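Long-range contacts in threonine phosphate decarboxylase-like enzyme (Sulfurospirillum multivorans, PDB 6OUX), which catalyses the PLP-dependent decarboxylation of L-serine O-phosphate to ethanolamine O-phosphate, a precursor for norcobamide biosynthesis: residues 209-214 / 325-330; 106-111 / 237-242. All coordinates share one frame; numbering follows the deposited sequence.

In the fold
Both contacts are buried, contact 1 being nearer the centre of the chain, and both belong to the fold-type I architecture of PLP enzymes. Contact 1 joins the turn after strand 204-208 of the seven-stranded sheet to the entry of strand 328-332 in the five-stranded sheet. Contact 2 stays within the first of these layers, packing helix 108-116 on strand 236-241. They meet where Ser210 OG lies 2.9 Å from Ser241 N, a probable hydrogen bond, and where the backbone of Glu209 pairs with that of Val239. Their chemistry differs accordingly: aromatic rings, an amide and a water between the sheets, aliphatic groups (alanine, valine and isoleucine) between helix and strand.

Contact 1: 209-214 / 325-330; sequences ESFIHF and MANFVM
The Phe214 ring carries Asn327 on one face, and the Phe211 ring takes the edge of Phe328. Over Phe214, Asn327 CB stands 3.7 Å from the ring centroid, a CH-pi contact. With CG between the backbone N and the carbonyl carbon (chi1 63°), the Asn327 amide reaches on over CE2 and CZ, its plane only 8° from that of the ring. Phe211 and Phe328 form a T-shaped pair: centroids are 5.2 Å apart, planes meet at 89°, and Phe328 CE2 sits above the centre of Phe211. Ala326 CB lies 4.1 Å from Phe211 CB and, within its own segment, over the rim of one face of the Phe328 ring. Asn327 ND2 is hydrogen-bonded to Ser51 O, which anchors the nitrogen end of the amide, while OD1 approaches Phe211 CD1 obliquely at 3.4 Å. A water donates to Phe214 O (2.8 Å) and Ala326 O (3.1 Å), linking two backbone acceptors. An alanine in place of Phe214 is likely to open a gap beside Asn327 and leave its amide without the flat surface it lies on. Phe211 also approaches Asn181, and Phe328 approaches Arg369, both O-phospho-L-serine binding residues, so this interface lies beside the substrate site. With no direct hydrogen bond between the segments, cohesion probably rests on ring and amide packing plus the one water bridge; Asn327 N and OD1 are buried without a partner in the model.

Contact 2: 106-111 / 237-242; sequences NGATEI and IIVKSL
Val239 overlaps the first turn of helix 108-116, its CG1 methyl pressed 3.4 Å from Ala108 CA and 3.5 Å from Ala108 CB. This is helix-on-sheet packing in the seven-stranded layer of a fold-type I PLP enzyme. The reach of CG1 follows from its position anti to the backbone N (chi1 -179°), which extends the methyl into the angle between Ala108 and Ile111. Ile111, one turn further along the helix, lies against the same methyl, with CB 4.3 Å from Val239 CG1. Ala108 faces the strand with its small side chain and rests on the backbone as well: its CB is 3.7 Å from Ser241 N. The close spacing agrees with the backbone register, since Ala108 CA and Ser241 CA are only 4.9 Å apart. Gly107 is the N-cap, and a CB there would collide with Glu110 OE1; the Glu110 carboxylate is held by a salt bridge from OE2 to Arg252. Strand alternation separates the chemistry: Val239 points to the helix, whereas Lys240 points away and pairs with Asp245. The same ammonium group also donates to the next residue, Lys240 NZ lying 3.3 Å from Ser241 O at a C=O...N angle of 169°. At the strand end, Ser241 OG accepts hydrogen bonds from the backbone N atoms of Ser243 and Lys244.

Contact 1: 209-214 / 325-330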
loop_
_atom_site.group_PDB
_atom_site.type_symbol
_atom_site.label_atom_id
_atom_site.label_comp_id
_atom_site.label_asym_id
_atom_site.label_seq_id
_atom_site.Cartn_x
_atom_site.Cartn_y
_atom_site.Cartn_z
ATOM N N GLU A 209 -8.925 9.644 14.883
ATOM C CA GLU A 209 -9.989 10.596 14.584
ATOM C C GLU A 209 -10.498 10.485 13.158
ATOM O O GLU A 209 -10.887 11.509 12.554
ATOM C CB GLU A 209 -9.487 12.035 14.846
ATOM C CG GLU A 209 -8.309 12.437 13.964
ATOM C CD GLU A 209 -8.098 13.931 13.913
ATOM O OE1 GLU A 209 -8.763 14.669 14.736
ATOM O OE2 GLU A 209 -7.228 14.355 13.098
ATOM N N SER A 210 -10.497 9.298 12.630
ATOM C CA SER A 210 -10.850 9.068 11.208
ATOM C C SER A 210 -12.251 9.588 10.832
ATOM O O SER A 210 -12.528 9.911 9.655
ATOM C CB SER A 210 -10.714 7.570 10.835
ATOM O OG SER A 210 -9.353 7.141 10.745
ATOM N N PHE A 211 -13.160 9.596 11.802
ATOM C CA PHE A 211 -14.533 10.133 11.571
ATOM C C PHE A 211 -14.840 11.539 12.051
ATOM O O PHE A 211 -16.031 11.943 12.081
ATOM C CB PHE A 211 -15.541 9.115 12.168
ATOM C CG PHE A 211 -15.306 7.733 11.647
ATOM C CD1 PHE A 211 -15.516 7.465 10.319
ATOM C CD2 PHE A 211 -14.754 6.746 12.437
ATOM C CE1 PHE A 211 -15.266 6.216 9.795
ATOM C CE2 PHE A 211 -14.456 5.514 11.905
ATOM C CZ PHE A 211 -14.731 5.242 10.593
ATOM N N ILE A 212 -13.824 12.295 12.477
ATOM C CA ILE A 212 -14.065 13.535 13.204
ATOM C C ILE A 212 -14.620 14.655 12.282
ATOM O O ILE A 212 -15.274 15.568 12.740
ATOM C CB ILE A 212 -12.806 14.044 13.958
ATOM C CG1 ILE A 212 -13.216 15.015 15.095
ATOM C CG2 ILE A 212 -11.774 14.633 13.010
ATOM C CD1 ILE A 212 -12.123 15.350 16.066
ATOM N N HIS A 213 -14.413 14.522 10.996
ATOM C CA HIS A 213 -14.959 15.493 10.002
ATOM C C HIS A 213 -16.507 15.459 9.960
ATOM O O HIS A 213 -17.123 16.369 9.451
ATOM C CB HIS A 213 -14.459 15.148 8.581
ATOM C CG HIS A 213 -13.168 15.759 8.203
ATOM N ND1 HIS A 213 -12.203 16.153 9.116
ATOM C CD2 HIS A 213 -12.636 15.970 6.971
ATOM C CE1 HIS A 213 -11.148 16.593 8.453
ATOM N NE2 HIS A 213 -11.397 16.513 7.158
ATOM N N PHE A 214 -17.131 14.411 10.481
ATOM C CA PHE A 214 -18.585 14.255 10.569
ATOM C C PHE A 214 -19.181 14.747 11.849
ATOM O O PHE A 214 -20.390 14.871 11.910
ATOM C CB PHE A 214 -18.993 12.799 10.275
ATOM C CG PHE A 214 -18.346 12.279 9.031
ATOM C CD1 PHE A 214 -18.624 12.884 7.806
ATOM C CD2 PHE A 214 -17.382 11.314 9.079
ATOM C CE1 PHE A 214 -17.977 12.466 6.663
ATOM C CE2 PHE A 214 -16.736 10.875 7.921
ATOM C CZ PHE A 214 -17.021 11.475 6.725
ATOM N N MET A 325 -22.178 10.831 15.765
ATOM C CA MET A 325 -21.587 11.963 15.039
ATOM C C MET A 325 -20.594 11.469 14.027
ATOM O O MET A 325 -19.572 12.077 13.794
ATOM C CB MET A 325 -20.916 12.832 16.016
ATOM C CG MET A 325 -21.953 13.454 16.919
ATOM S SD MET A 325 -22.205 15.159 16.341
ATOM C CE MET A 325 -21.036 15.455 17.477
ATOM N N ALA A 326 -20.912 10.355 13.421
ATOM C CA ALA A 326 -20.036 9.805 12.384
ATOM C C ALA A 326 -20.806 9.729 11.064
ATOM O O ALA A 326 -21.859 10.288 10.966
ATOM C CB ALA A 326 -19.522 8.476 12.800
ATOM N N ASN A 327 -20.291 9.005 10.078
ATOM C CA ASN A 327 -20.974 8.802 8.817
ATOM C C ASN A 327 -21.647 7.452 8.710
ATOM O O ASN A 327 -21.732 6.843 7.645
ATOM C CB ASN A 327 -19.989 9.049 7.649
ATOM C CG ASN A 327 -18.846 8.112 7.626
ATOM O OD1 ASN A 327 -18.468 7.607 8.647
ATOM N ND2 ASN A 327 -18.195 7.971 6.461
ATOM N N PHE A 328 -22.107 6.976 9.862
ATOM C CA PHE A 328 -22.833 5.759 9.971
ATOM C C PHE A 328 -23.668 5.862 11.267
ATOM O O PHE A 328 -23.393 6.716 12.146
ATOM C CB PHE A 328 -21.839 4.556 10.009
ATOM C CG PHE A 328 -20.805 4.699 11.052
ATOM C CD1 PHE A 328 -21.093 4.400 12.364
ATOM C CD2 PHE A 328 -19.519 5.118 10.735
ATOM C CE1 PHE A 328 -20.128 4.587 13.350
ATOM C CE2 PHE A 328 -18.545 5.317 11.726
ATOM C CZ PHE A 328 -18.852 5.018 13.030
ATOM N N VAL A 329 -24.678 5.012 11.333
ATOM C CA VAL A 329 -25.586 4.881 12.460
ATOM C C VAL A 329 -25.685 3.386 12.751
ATOM O O VAL A 329 -25.605 2.580 11.805
ATOM C CB VAL A 329 -26.972 5.427 12.083
ATOM C CG1 VAL A 329 -27.839 5.528 13.299
ATOM C CG2 VAL A 329 -26.869 6.843 11.550
ATOM N N MET A 330 -25.777 3.031 14.026
ATOM C CA MET A 330 -26.033 1.693 14.489
ATOM C C MET A 330 -27.457 1.660 15.053
ATOM O O MET A 330 -27.853 2.518 15.873
ATOM C CB MET A 330 -25.039 1.262 15.606
ATOM C CG MET A 330 -24.861 -0.288 15.830
ATOM S SD MET A 330 -23.578 -0.747 17.048
ATOM C CE MET A 330 -22.590 -1.795 16.370
HETATM O O HOH W 1 -22.567 13.240 11.270
#

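Contact 2: 106-111 / 237-242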
loop_
_atom_site.group_PDB
_atom_site.type_symbol
_atom_site.label_atom_id
_atom_site.label_comp_id
_atom_site.label_asym_id
_atom_site.label_seq_id
_atom_site.Cartn_x
_atom_site.Cartn_y
_atom_site.Cartn_z
ATOM N N ASN A 106 -1.035 3.626 4.591
ATOM C CA ASN A 106 -2.210 3.108 3.912
ATOM C C ASN A 106 -3.579 3.399 4.511
ATOM O O ASN A 106 -4.590 3.417 3.814
ATOM C CB ASN A 106 -2.080 1.592 3.793
ATOM C CG ASN A 106 -1.021 1.201 2.817
ATOM O OD1 ASN A 106 -0.946 1.767 1.734
ATOM N ND2 ASN A 106 -0.180 0.244 3.195
ATOM N N GLY A 107 -3.622 3.609 5.795
ATOM C CA GLY A 107 -4.889 3.810 6.478
ATOM C C GLY A 107 -4.639 3.919 7.943
ATOM O O GLY A 107 -3.539 3.611 8.415
ATOM N N ALA A 108 -5.653 4.367 8.669
ATOM C CA ALA A 108 -5.544 4.547 10.088
ATOM C C ALA A 108 -5.281 3.208 10.817
ATOM O O ALA A 108 -4.343 3.075 11.613
ATOM C CB ALA A 108 -6.809 5.211 10.596
ATOM N N THR A 109 -6.085 2.186 10.517
ATOM C CA THR A 109 -5.934 0.886 11.127
ATOM C C THR A 109 -4.564 0.220 10.818
ATOM O O THR A 109 -3.971 -0.315 11.713
ATOM C CB THR A 109 -7.113 -0.027 10.744
ATOM O OG1 THR A 109 -8.316 0.666 11.080
ATOM C CG2 THR A 109 -7.060 -1.358 11.547
ATOM N N GLU A 110 -4.065 0.316 9.587
ATOM C CA GLU A 110 -2.715 -0.146 9.250
ATOM C C GLU A 110 -1.633 0.584 10.076
ATOM O O GLU A 110 -0.663 -0.062 10.538
ATOM C CB GLU A 110 -2.378 -0.043 7.762
ATOM C CG GLU A 110 -3.278 -0.801 6.766
ATOM C CD GLU A 110 -4.724 -0.267 6.643
ATOM O OE1 GLU A 110 -5.044 0.855 7.047
ATOM O OE2 GLU A 110 -5.604 -0.993 6.118
ATOM N N ILE A 111 -1.780 1.898 10.255
ATOM C CA ILE A 111 -0.833 2.637 11.065
ATOM C C ILE A 111 -0.896 2.184 12.527
ATOM O O ILE A 111 0.147 2.000 13.146
ATOM C CB ILE A 111 -0.998 4.143 10.895
ATOM C CG1 ILE A 111 -0.567 4.517 9.453
ATOM C CG2 ILE A 111 -0.153 4.899 11.935
ATOM C CD1 ILE A 111 -1.049 5.957 9.097
ATOM N N ILE A 237 -0.593 10.568 20.067
ATOM C CA ILE A 237 -0.459 10.203 18.668
ATOM C C ILE A 237 -1.825 10.286 18.010
ATOM O O ILE A 237 -2.798 9.686 18.512
ATOM C CB ILE A 237 0.104 8.808 18.510
ATOM C CG1 ILE A 237 1.545 8.773 18.996
ATOM C CG2 ILE A 237 0.083 8.353 17.059
ATOM C CD1 ILE A 237 2.082 7.408 19.329
ATOM N N ILE A 238 -1.906 11.100 16.963
ATOM C CA ILE A 238 -3.145 11.224 16.205
ATOM C C ILE A 238 -3.058 10.355 14.978
ATOM O O ILE A 238 -2.060 10.372 14.240
ATOM C CB ILE A 238 -3.413 12.694 15.771
ATOM C CG1 ILE A 238 -3.476 13.626 16.979
ATOM C CG2 ILE A 238 -4.684 12.804 14.930
ATOM C CD1 ILE A 238 -4.587 13.314 17.983
ATOM N N VAL A 239 -4.112 9.585 14.718
ATOM C CA VAL A 239 -4.155 8.824 13.487
ATOM C C VAL A 239 -5.460 9.132 12.753
ATOM O O VAL A 239 -6.503 9.256 13.394
ATOM C CB VAL A 239 -4.112 7.287 13.790
ATOM C CG1 VAL A 239 -4.135 6.534 12.508
ATOM C CG2 VAL A 239 -2.884 6.877 14.542
ATOM N N LYS A 240 -5.414 9.200 11.421
ATOM C CA LYS A 240 -6.602 9.629 10.637
ATOM C C LYS A 240 -6.544 9.062 9.225
ATOM O O LYS A 240 -5.559 9.229 8.516
ATOM C CB LYS A 240 -6.725 11.164 10.616
ATOM C CG LYS A 240 -7.927 11.644 9.854
ATOM C CD LYS A 240 -8.377 13.061 10.173
ATOM C CE LYS A 240 -9.668 13.357 9.447
ATOM N NZ LYS A 240 -9.404 13.245 7.986
ATOM N N SER A 241 -7.631 8.403 8.835
ATOM C CA SER A 241 -7.845 7.992 7.491
ATOM C C SER A 241 -7.998 9.228 6.631
ATOM O O SER A 241 -8.510 10.243 7.070
ATOM C CB SER A 241 -9.053 7.079 7.404
ATOM O OG SER A 241 -9.388 6.879 6.040
ATOM N N LEU A 242 -7.485 9.171 5.424
ATOM C CA LEU A 242 -7.906 10.137 4.389
ATOM C C LEU A 242 -8.924 9.567 3.396
ATOM O O LEU A 242 -9.419 10.319 2.561
ATOM C CB LEU A 242 -6.701 10.688 3.641
ATOM C CG LEU A 242 -5.730 11.495 4.491
ATOM C CD1 LEU A 242 -4.444 11.728 3.700
ATOM C CD2 LEU A 242 -6.364 12.826 4.898
#